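Chloride intracellular channel exc-4 (Caenorhabditis elegans, PDB 2YV9) may insert into membranes and form chloride ion channels, and is required to regulate the lumen size of the growing excretory canal. Local coordinates at residues N125-F130 with R163-L168; H200-I205 with I244-Y248. All blocks are in the same frame, centred on the assembly; numbering follows the deposited sequence.

How the contacts relate
After the N-terminal thioredoxin-like part, with its four-stranded mixed sheet, the chain enters the helical C-terminal half of a GST-like fold. Contact 1 pairs helix 117-140 with helix 155-178 and closes a loop of 32 residues. The chain then runs into helix 190-210, from which contact 2 reaches helix 241-251 over 38 further residues. The two loops follow in series, neither enclosing nor crossing the other, yet the contacts meet in space, their centres about 15 Å apart. Leu126 packs on Ile202, and Phe130 on Ile202 and Ile205, while Tyr127 OH probably hydrogen-bonds Tyr248 OH, so helix 117-140 links both pairings within one helical bundle.

Contact 1 of 2, residues N125-F130 with R163-L168; sequences NLYRNF and RVCEQL
The side-chain amides of Asn125 and Gln167 are stacked, their planes 19° apart and Asn125 CG 3.5 Å from Gln167 CD. Gln167 bends at its second torsion (chi2 -63°), which turns its amide onto that of Asn125, while the Asn125 amide also lies over one face of the Arg128 guanidinium. The guanidinium of Arg163 receives a water at its edge, in plane, with NH1 donating to it at 3.1 Å; Arg128 NH2 donates weakly to the same water. Asn129 sets its amide against the aliphatic base of Arg163, Asn129 CG lying 3.6 Å from Arg163 CB, with amide and guanidinium planes 84° apart.

On the buried side the contact turns apolar. The CD1 methyl of Leu126 meets CD2 of Leu168 at 3.8 Å, and Val164 CG2 presses on the backbone of the facing helix, 3.3 Å from Phe130 N. This close fit suits a nearly antiparallel helix pair whose axes approach to 8.6 Å. Ile202 and Leu199 of helix 190-210 continue the apolar layer.

Hydrocarbon at Leu126, Val164 and Leu168 thus adjoins the buried amides of Asn129 and Gln167, with the arginines toward solvent. Arg128 is salt-bridged to Glu124 and to Glu88 of the second subunit, and these carboxylates, with the shared water, would probably ease the proximity of the like charges on Arg128 NH2 and Arg163 NH1, 5.3 Å apart.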
ATOM      1  N   ASN A 125     -14.908  -7.923   7.922  1.00 27.77           N
ATOM      2  CA  ASN A 125     -16.217  -8.446   7.581  1.00 26.86           C
ATOM      3  C   ASN A 125     -17.234  -7.289   7.530  1.00 25.91           C
ATOM      4  O   ASN A 125     -18.130  -7.235   6.660  1.00 23.62           O
ATOM      5  CB  ASN A 125     -16.663  -9.516   8.578  1.00 29.26           C
ATOM      6  CG  ASN A 125     -17.707 -10.479   7.995  1.00 38.69           C
ATOM      7  OD1 ASN A 125     -18.395 -10.183   7.040  1.00 44.83           O
ATOM      8  ND2 ASN A 125     -17.801 -11.657   8.598  1.00 41.54           N
ATOM      9  N   LEU A 126     -17.086  -6.347   8.470  1.00 22.08           N
ATOM     10  CA  LEU A 126     -17.986  -5.178   8.480  1.00 20.84           C
ATOM     11  C   LEU A 126     -17.842  -4.408   7.157  1.00 26.24           C
ATOM     12  O   LEU A 126     -18.845  -4.101   6.461  1.00 25.18           O
ATOM     13  CB  LEU A 126     -17.619  -4.270   9.640  1.00 26.82           C
ATOM     14  CG  LEU A 126     -18.303  -2.909   9.622  1.00 23.86           C
ATOM     15  CD1 LEU A 126     -19.828  -3.049   9.760  1.00 24.95           C
ATOM     16  CD2 LEU A 126     -17.611  -1.970  10.700  1.00 21.26           C
ATOM     17  N   TYR A 127     -16.606  -4.045   6.826  1.00 19.78           N
ATOM     18  CA  TYR A 127     -16.433  -3.125   5.663  1.00 22.02           C
ATOM     19  C   TYR A 127     -16.735  -3.823   4.352  1.00 26.47           C
ATOM     20  O   TYR A 127     -17.258  -3.211   3.429  1.00 25.42           O
ATOM     21  CB  TYR A 127     -15.057  -2.481   5.646  1.00 22.90           C
ATOM     22  CG  TYR A 127     -14.973  -1.263   4.803  1.00 24.14           C
ATOM     23  CD1 TYR A 127     -15.696  -0.140   5.096  1.00 28.76           C
ATOM     24  CD2 TYR A 127     -14.110  -1.241   3.752  1.00 27.09           C
ATOM     25  CE1 TYR A 127     -15.603   0.986   4.277  1.00 25.80           C
ATOM     26  CE2 TYR A 127     -13.992  -0.148   2.932  1.00 30.52           C
ATOM     27  CZ  TYR A 127     -14.723   0.954   3.196  1.00 24.00           C
ATOM     28  OH  TYR A 127     -14.537   1.998   2.298  1.00 27.88           O
ATOM     29  N   ARG A 128     -16.435  -5.113   4.285  1.00 27.44           N
ATOM     30  CA  ARG A 128     -16.801  -5.935   3.104  1.00 26.81           C
ATOM     31  C   ARG A 128     -18.325  -5.911   2.875  1.00 22.20           C
ATOM     32  O   ARG A 128     -18.827  -5.694   1.741  1.00 24.41           O
ATOM     33  CB  ARG A 128     -16.322  -7.328   3.348  1.00 26.90           C
ATOM     34  CG  ARG A 128     -16.827  -8.432   2.424  1.00 31.86           C
ATOM     35  CD  ARG A 128     -16.166  -9.695   2.949  1.00 46.54           C
ATOM     36  NE  ARG A 128     -17.089 -10.771   3.157  1.00 52.54           N
ATOM     37  CZ  ARG A 128     -16.959 -11.723   4.075  1.00 27.99           C
ATOM     38  NH1 ARG A 128     -15.928 -11.801   4.948  1.00 36.82           N
ATOM     39  NH2 ARG A 128     -17.904 -12.669   4.102  1.00 35.81           N
ATOM     40  N   ASN A 129     -19.097  -6.119   3.928  1.00 22.62           N
ATOM     41  CA  ASN A 129     -20.541  -6.093   3.733  1.00 23.80           C
ATOM     42  C   ASN A 129     -21.091  -4.689   3.409  1.00 24.36           C
ATOM     43  O   ASN A 129     -22.047  -4.545   2.647  1.00 23.37           O
ATOM     44  CB  ASN A 129     -21.272  -6.717   4.902  1.00 27.48           C
ATOM     45  CG  ASN A 129     -21.194  -8.223   4.863  1.00 34.06           C
ATOM     46  OD1 ASN A 129     -20.678  -8.847   5.773  1.00 34.68           O
ATOM     47  ND2 ASN A 129     -21.734  -8.809   3.829  1.00 29.68           N
ATOM     48  N   PHE A 130     -20.486  -3.665   4.003  1.00 20.46           N
ATOM     49  CA  PHE A 130     -20.833  -2.272   3.681  1.00 22.27           C
ATOM     50  C   PHE A 130     -20.623  -2.040   2.178  1.00 21.79           C
ATOM     51  O   PHE A 130     -21.494  -1.515   1.517  1.00 24.47           O
ATOM     52  CB  PHE A 130     -19.972  -1.298   4.482  1.00 19.81           C
ATOM     53  CG  PHE A 130     -20.097   0.147   4.052  1.00 20.49           C
ATOM     54  CD1 PHE A 130     -21.270   0.869   4.218  1.00 28.24           C
ATOM     55  CD2 PHE A 130     -18.997   0.771   3.506  1.00 22.21           C
ATOM     56  CE1 PHE A 130     -21.321   2.226   3.832  1.00 25.42           C
ATOM     57  CE2 PHE A 130     -19.062   2.119   3.119  1.00 29.86           C
ATOM     58  CZ  PHE A 130     -20.216   2.822   3.299  1.00 27.13           C
ATOM     59  N   ARG A 163     -26.560  -7.869   6.872  1.00 22.45           N
ATOM     60  CA  ARG A 163     -25.224  -8.348   7.229  1.00 27.85           C
ATOM     61  C   ARG A 163     -24.359  -7.267   7.798  1.00 19.64           C
ATOM     62  O   ARG A 163     -23.587  -7.501   8.735  1.00 28.68           O
ATOM     63  CB  ARG A 163     -24.520  -9.051   6.083  1.00 31.59           C
ATOM     64  CG  ARG A 163     -25.209 -10.308   5.662  1.00 36.23           C
ATOM     65  CD  ARG A 163     -24.226 -11.315   5.058  1.00 36.59           C
ATOM     66  NE  ARG A 163     -24.864 -12.622   4.929  1.00 33.31           N
ATOM     67  CZ  ARG A 163     -24.305 -13.682   4.360  1.00 38.89           C
ATOM     68  NH1 ARG A 163     -23.064 -13.640   3.861  1.00 36.94           N
ATOM     69  NH2 ARG A 163     -24.986 -14.811   4.319  1.00 40.56           N
ATOM     70  N   VAL A 164     -24.481  -6.052   7.250  1.00 26.76           N
ATOM     71  CA  VAL A 164     -23.858  -4.893   7.897  1.00 25.71           C
ATOM     72  C   VAL A 164     -24.329  -4.760   9.340  1.00 22.33           C
ATOM     73  O   VAL A 164     -23.533  -4.646  10.251  1.00 24.15           O
ATOM     74  CB  VAL A 164     -24.072  -3.554   7.099  1.00 24.37           C
ATOM     75  CG1 VAL A 164     -23.602  -2.326   7.874  1.00 27.50           C
ATOM     76  CG2 VAL A 164     -23.320  -3.663   5.716  1.00 27.49           C
ATOM     77  N   CYS A 165     -25.640  -4.758   9.555  1.00 25.48           N
ATOM     78  CA  CYS A 165     -26.179  -4.601  10.897  1.00 20.85           C
ATOM     79  C   CYS A 165     -25.723  -5.740  11.835  1.00 20.87           C
ATOM     80  O   CYS A 165     -25.364  -5.507  12.987  1.00 26.61           O
ATOM     81  CB  CYS A 165     -27.677  -4.552  10.842  1.00 24.72           C
ATOM     82  SG  CYS A 165     -28.253  -3.000  10.113  1.00 27.42           S
ATOM     83  N   GLU A 166     -25.676  -6.960  11.278  1.00 25.96           N
ATOM     84  CA  GLU A 166     -25.137  -8.126  12.043  1.00 22.56           C
ATOM     85  C   GLU A 166     -23.713  -7.878  12.523  1.00 26.80           C
ATOM     86  O   GLU A 166     -23.365  -8.176  13.668  1.00 29.67           O
ATOM     87  CB  GLU A 166     -25.168  -9.362  11.144  1.00 27.51           C
ATOM     88  CG  GLU A 166     -24.889 -10.638  11.909  1.00 45.90           C
ATOM     89  CD  GLU A 166     -24.864 -11.886  11.042  1.00 51.99           C
ATOM     90  OE1 GLU A 166     -25.226 -11.825   9.839  1.00 54.45           O
ATOM     91  OE2 GLU A 166     -24.453 -12.935  11.591  1.00 50.01           O
ATOM     92  N   GLN A 167     -22.850  -7.372  11.654  1.00 27.26           N
ATOM     93  CA  GLN A 167     -21.416  -7.144  12.027  1.00 29.15           C
ATOM     94  C   GLN A 167     -21.255  -5.991  13.033  1.00 27.06           C
ATOM     95  O   GLN A 167     -20.467  -6.040  14.018  1.00 26.29           O
ATOM     96  CB  GLN A 167     -20.567  -6.905  10.795  1.00 30.24           C
ATOM     97  CG  GLN A 167     -20.593  -8.042   9.817  1.00 29.30           C
ATOM     98  CD  GLN A 167     -19.989  -9.322  10.441  1.00 38.64           C
ATOM     99  OE1 GLN A 167     -18.975  -9.284  11.169  1.00 33.54           O
ATOM    100  NE2 GLN A 167     -20.644 -10.447  10.194  1.00 39.06           N
ATOM    101  N   LEU A 168     -22.028  -4.938  12.808  1.00 22.53           N
ATOM    102  CA  LEU A 168     -22.116  -3.835  13.773  1.00 24.04           C
ATOM    103  C   LEU A 168     -22.571  -4.370  15.132  1.00 25.58           C
ATOM    104  O   LEU A 168     -22.052  -3.966  16.190  1.00 27.68           O
ATOM    105  CB  LEU A 168     -23.099  -2.761  13.277  1.00 21.60           C
ATOM    106  CG  LEU A 168     -22.567  -1.925  12.128  1.00 25.12           C
ATOM    107  CD1 LEU A 168     -23.736  -1.082  11.500  1.00 22.98           C
ATOM    108  CD2 LEU A 168     -21.400  -1.026  12.515  1.00 28.44           C
TER
HETATM  109  O   HOH W   1     -20.919 -11.391   3.930  1.00 39.40           O

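Contact 2 of 2, residues H200-I205 with I244-Y248; sequences HHIRII and IIHHY
This is a buried, nearly perpendicular helix crossing in the C-terminal helical half of the GST-like fold, where the short helix 241-251 lies across helix 190-210. The axes cross at -88° and approach to 10.1 Å. Ile244 is the knob, its side chain seated in a hole made by His200, His201, Ile204 and Ile205.

Each branch of Ile244 has its own work. CG2, anti to the backbone N, is set over the face of the His201 imidazole as a CH-pi contact, 4.2 Å from the ring centroid and nearly above it. CD1, at the end of the other branch, reaches past to His200 CD2 at 3.5 Å and also touches Ile204 CG1. The polar end of His200 is engaged elsewhere, ND1 being hydrogen-bonded to the hydroxyl of Tyr229.

Beside the knob, Ile205 CD1 lies 3.7 Å from Ile245 CA, and CG1 of Ile205 meets Tyr248 CD2. Ile204 CG2 and Ile245 CG1 extend this apolar layer.

The polar bond of the crossing joins His201 ND1 to Tyr248 OH, 2.6 Å long and almost straight (173°). The hydroxyl lies at the imidazole edge, in its plane; neither ring lies over the face of the other, their planes being 86° apart. CD2 of His247 sits over the Tyr248 face. From Tyr248 OH the bonding probably continues to the Tyr127 hydroxyl, making a chain of three polar groups.

Either His201 or Tyr248 could donate, so the proton positions along this chain are probably coupled: the direction chosen at the imidazole would bear on that between the two hydroxyls. With its edge tethered by the hydroxyl and one face covered by Ile244, the His201 ring is held in orientation from two directions.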
ATOM      1  N   HIS A 200     -17.043   5.710  10.877  1.00 22.32           N
ATOM      2  CA  HIS A 200     -17.470   7.074  10.554  1.00 21.14           C
ATOM      3  C   HIS A 200     -17.878   7.157   9.091  1.00 22.00           C
ATOM      4  O   HIS A 200     -18.920   7.756   8.771  1.00 22.67           O
ATOM      5  CB  HIS A 200     -16.336   8.041  10.776  1.00 22.39           C
ATOM      6  CG  HIS A 200     -16.753   9.463  10.627  1.00 20.79           C
ATOM      7  ND1 HIS A 200     -17.747  10.052  11.390  1.00 19.94           N
ATOM      8  CD2 HIS A 200     -16.346  10.408   9.747  1.00 24.60           C
ATOM      9  CE1 HIS A 200     -17.908  11.303  10.987  1.00 24.89           C
ATOM     10  NE2 HIS A 200     -17.077  11.540   9.995  1.00 24.17           N
ATOM     11  N   HIS A 201     -17.115   6.523   8.200  1.00 19.20           N
ATOM     12  CA  HIS A 201     -17.513   6.426   6.777  1.00 19.72           C
ATOM     13  C   HIS A 201     -18.925   5.799   6.663  1.00 24.25           C
ATOM     14  O   HIS A 201     -19.814   6.283   5.929  1.00 23.53           O
ATOM     15  CB  HIS A 201     -16.547   5.593   5.930  1.00 18.83           C
ATOM     16  CG  HIS A 201     -15.276   6.289   5.586  1.00 23.28           C
ATOM     17  ND1 HIS A 201     -14.620   6.079   4.388  1.00 22.12           N
ATOM     18  CD2 HIS A 201     -14.572   7.242   6.246  1.00 23.88           C
ATOM     19  CE1 HIS A 201     -13.525   6.822   4.368  1.00 23.03           C
ATOM     20  NE2 HIS A 201     -13.479   7.555   5.472  1.00 19.92           N
ATOM     21  N   ILE A 202     -19.133   4.690   7.390  1.00 20.27           N
ATOM     22  CA  ILE A 202     -20.390   4.000   7.291  1.00 21.68           C
ATOM     23  C   ILE A 202     -21.506   4.930   7.785  1.00 23.56           C
ATOM     24  O   ILE A 202     -22.603   4.969   7.216  1.00 23.42           O
ATOM     25  CB  ILE A 202     -20.357   2.701   8.132  1.00 18.48           C
ATOM     26  CG1 ILE A 202     -19.497   1.697   7.399  1.00 21.96           C
ATOM     27  CG2 ILE A 202     -21.686   2.178   8.321  1.00 20.58           C
ATOM     28  CD1 ILE A 202     -19.179   0.404   8.168  1.00 22.53           C
ATOM     29  N   ARG A 203     -21.244   5.692   8.869  1.00 21.16           N
ATOM     30  CA  ARG A 203     -22.276   6.575   9.415  1.00 24.35           C
ATOM     31  C   ARG A 203     -22.665   7.683   8.422  1.00 24.35           C
ATOM     32  O   ARG A 203     -23.836   7.888   8.103  1.00 24.48           O
ATOM     33  CB  ARG A 203     -21.809   7.217  10.718  1.00 25.17           C
ATOM     34  CG  ARG A 203     -22.929   7.471  11.684  1.00 29.52           C
ATOM     35  CD  ARG A 203     -23.547   8.816  11.574  1.00 31.82           C
ATOM     36  NE  ARG A 203     -24.787   8.930  12.352  1.00 26.92           N
ATOM     37  CZ  ARG A 203     -25.089   9.933  13.174  1.00 23.93           C
ATOM     38  NH1 ARG A 203     -24.271  10.945  13.363  1.00 25.95           N
ATOM     39  NH2 ARG A 203     -26.268   9.953  13.775  1.00 26.66           N
ATOM     40  N   ILE A 204     -21.655   8.366   7.915  1.00 22.23           N
ATOM     41  CA  ILE A 204     -21.861   9.467   6.948  1.00 20.42           C
ATOM     42  C   ILE A 204     -22.496   8.959   5.666  1.00 24.22           C
ATOM     43  O   ILE A 204     -23.454   9.559   5.166  1.00 24.86           O
ATOM     44  CB  ILE A 204     -20.531  10.183   6.636  1.00 24.24           C
ATOM     45  CG1 ILE A 204     -19.922  10.843   7.876  1.00 21.64           C
ATOM     46  CG2 ILE A 204     -20.713  11.274   5.545  1.00 22.81           C
ATOM     47  CD1 ILE A 204     -20.879  11.730   8.666  1.00 20.46           C
ATOM     48  N   ILE A 205     -21.969   7.885   5.097  1.00 22.78           N
ATOM     49  CA  ILE A 205     -22.500   7.363   3.818  1.00 20.78           C
ATOM     50  C   ILE A 205     -23.907   6.775   4.049  1.00 21.69           C
ATOM     51  O   ILE A 205     -24.824   6.929   3.243  1.00 23.82           O
ATOM     52  CB  ILE A 205     -21.562   6.345   3.178  1.00 23.43           C
ATOM     53  CG1 ILE A 205     -20.270   7.025   2.756  1.00 28.43           C
ATOM     54  CG2 ILE A 205     -22.221   5.638   1.936  1.00 25.09           C
ATOM     55  CD1 ILE A 205     -20.485   8.253   1.823  1.00 24.80           C
ATOM     56  N   ILE A 244     -15.978  12.784   2.264  1.00 20.30           N
ATOM     57  CA  ILE A 244     -16.236  11.376   2.402  1.00 21.25           C
ATOM     58  C   ILE A 244     -17.269  10.972   1.326  1.00 20.79           C
ATOM     59  O   ILE A 244     -17.085   9.986   0.618  1.00 23.89           O
ATOM     60  CB  ILE A 244     -16.780  11.022   3.812  1.00 27.92           C
ATOM     61  CG1 ILE A 244     -15.707  11.305   4.882  1.00 23.92           C
ATOM     62  CG2 ILE A 244     -17.190   9.523   3.843  1.00 24.16           C
ATOM     63  CD1 ILE A 244     -16.205  11.256   6.382  1.00 22.09           C
ATOM     64  N   ILE A 245     -18.354  11.747   1.235  1.00 23.35           N
ATOM     65  CA  ILE A 245     -19.419  11.480   0.244  1.00 22.85           C
ATOM     66  C   ILE A 245     -18.831  11.492  -1.155  1.00 22.88           C
ATOM     67  O   ILE A 245     -19.023  10.550  -1.941  1.00 25.43           O
ATOM     68  CB  ILE A 245     -20.555  12.484   0.386  1.00 25.63           C
ATOM     69  CG1 ILE A 245     -21.303  12.305   1.711  1.00 29.78           C
ATOM     70  CG2 ILE A 245     -21.547  12.305  -0.753  1.00 27.32           C
ATOM     71  CD1 ILE A 245     -21.938  13.609   2.206  1.00 31.46           C
ATOM     72  N   HIS A 246     -18.013  12.497  -1.463  1.00 25.02           N
ATOM     73  CA  HIS A 246     -17.442  12.607  -2.799  1.00 24.84           C
ATOM     74  C   HIS A 246     -16.498  11.476  -3.162  1.00 25.91           C
ATOM     75  O   HIS A 246     -16.493  11.012  -4.281  1.00 28.85           O
ATOM     76  CB  HIS A 246     -16.726  13.934  -2.929  1.00 28.30           C
ATOM     77  CG  HIS A 246     -16.392  14.282  -4.344  1.00 27.56           C
ATOM     78  ND1 HIS A 246     -15.143  14.078  -4.888  1.00 29.61           N
ATOM     79  CD2 HIS A 246     -17.164  14.779  -5.340  1.00 31.56           C
ATOM     80  CE1 HIS A 246     -15.154  14.462  -6.157  1.00 37.56           C
ATOM     81  NE2 HIS A 246     -16.370  14.883  -6.458  1.00 33.83           N
ATOM     82  N   HIS A 247     -15.755  10.984  -2.158  1.00 24.82           N
ATOM     83  CA  HIS A 247     -14.848   9.887  -2.357  1.00 24.34           C
ATOM     84  C   HIS A 247     -15.599   8.686  -2.915  1.00 25.49           C
ATOM     85  O   HIS A 247     -15.158   8.096  -3.904  1.00 28.30           O
ATOM     86  CB  HIS A 247     -14.141   9.585  -1.012  1.00 22.04           C
ATOM     87  CG  HIS A 247     -13.329   8.332  -1.001  1.00 24.84           C
ATOM     88  ND1 HIS A 247     -11.990   8.305  -1.328  1.00 31.26           N
ATOM     89  CD2 HIS A 247     -13.657   7.065  -0.649  1.00 29.33           C
ATOM     90  CE1 HIS A 247     -11.526   7.076  -1.170  1.00 37.17           C
ATOM     91  NE2 HIS A 247     -12.521   6.301  -0.776  1.00 36.08           N
ATOM     92  N   TYR A 248     -16.709   8.319  -2.267  1.00 26.91           N
ATOM     93  CA  TYR A 248     -17.457   7.134  -2.684  1.00 26.28           C
ATOM     94  C   TYR A 248     -18.190   7.491  -3.981  1.00 33.01           C
ATOM     95  O   TYR A 248     -18.275   6.660  -4.861  1.00 31.27           O
ATOM     96  CB  TYR A 248     -18.407   6.634  -1.629  1.00 30.14           C
ATOM     97  CG  TYR A 248     -17.665   6.008  -0.470  1.00 22.33           C
ATOM     98  CD1 TYR A 248     -17.278   4.688  -0.511  1.00 25.28           C
ATOM     99  CD2 TYR A 248     -17.284   6.781   0.601  1.00 24.02           C
ATOM    100  CE1 TYR A 248     -16.567   4.136   0.537  1.00 22.99           C
ATOM    101  CE2 TYR A 248     -16.595   6.265   1.654  1.00 22.87           C
ATOM    102  CZ  TYR A 248     -16.226   4.916   1.609  1.00 26.30           C
ATOM    103  OH  TYR A 248     -15.472   4.407   2.656  1.00 23.96           O
TER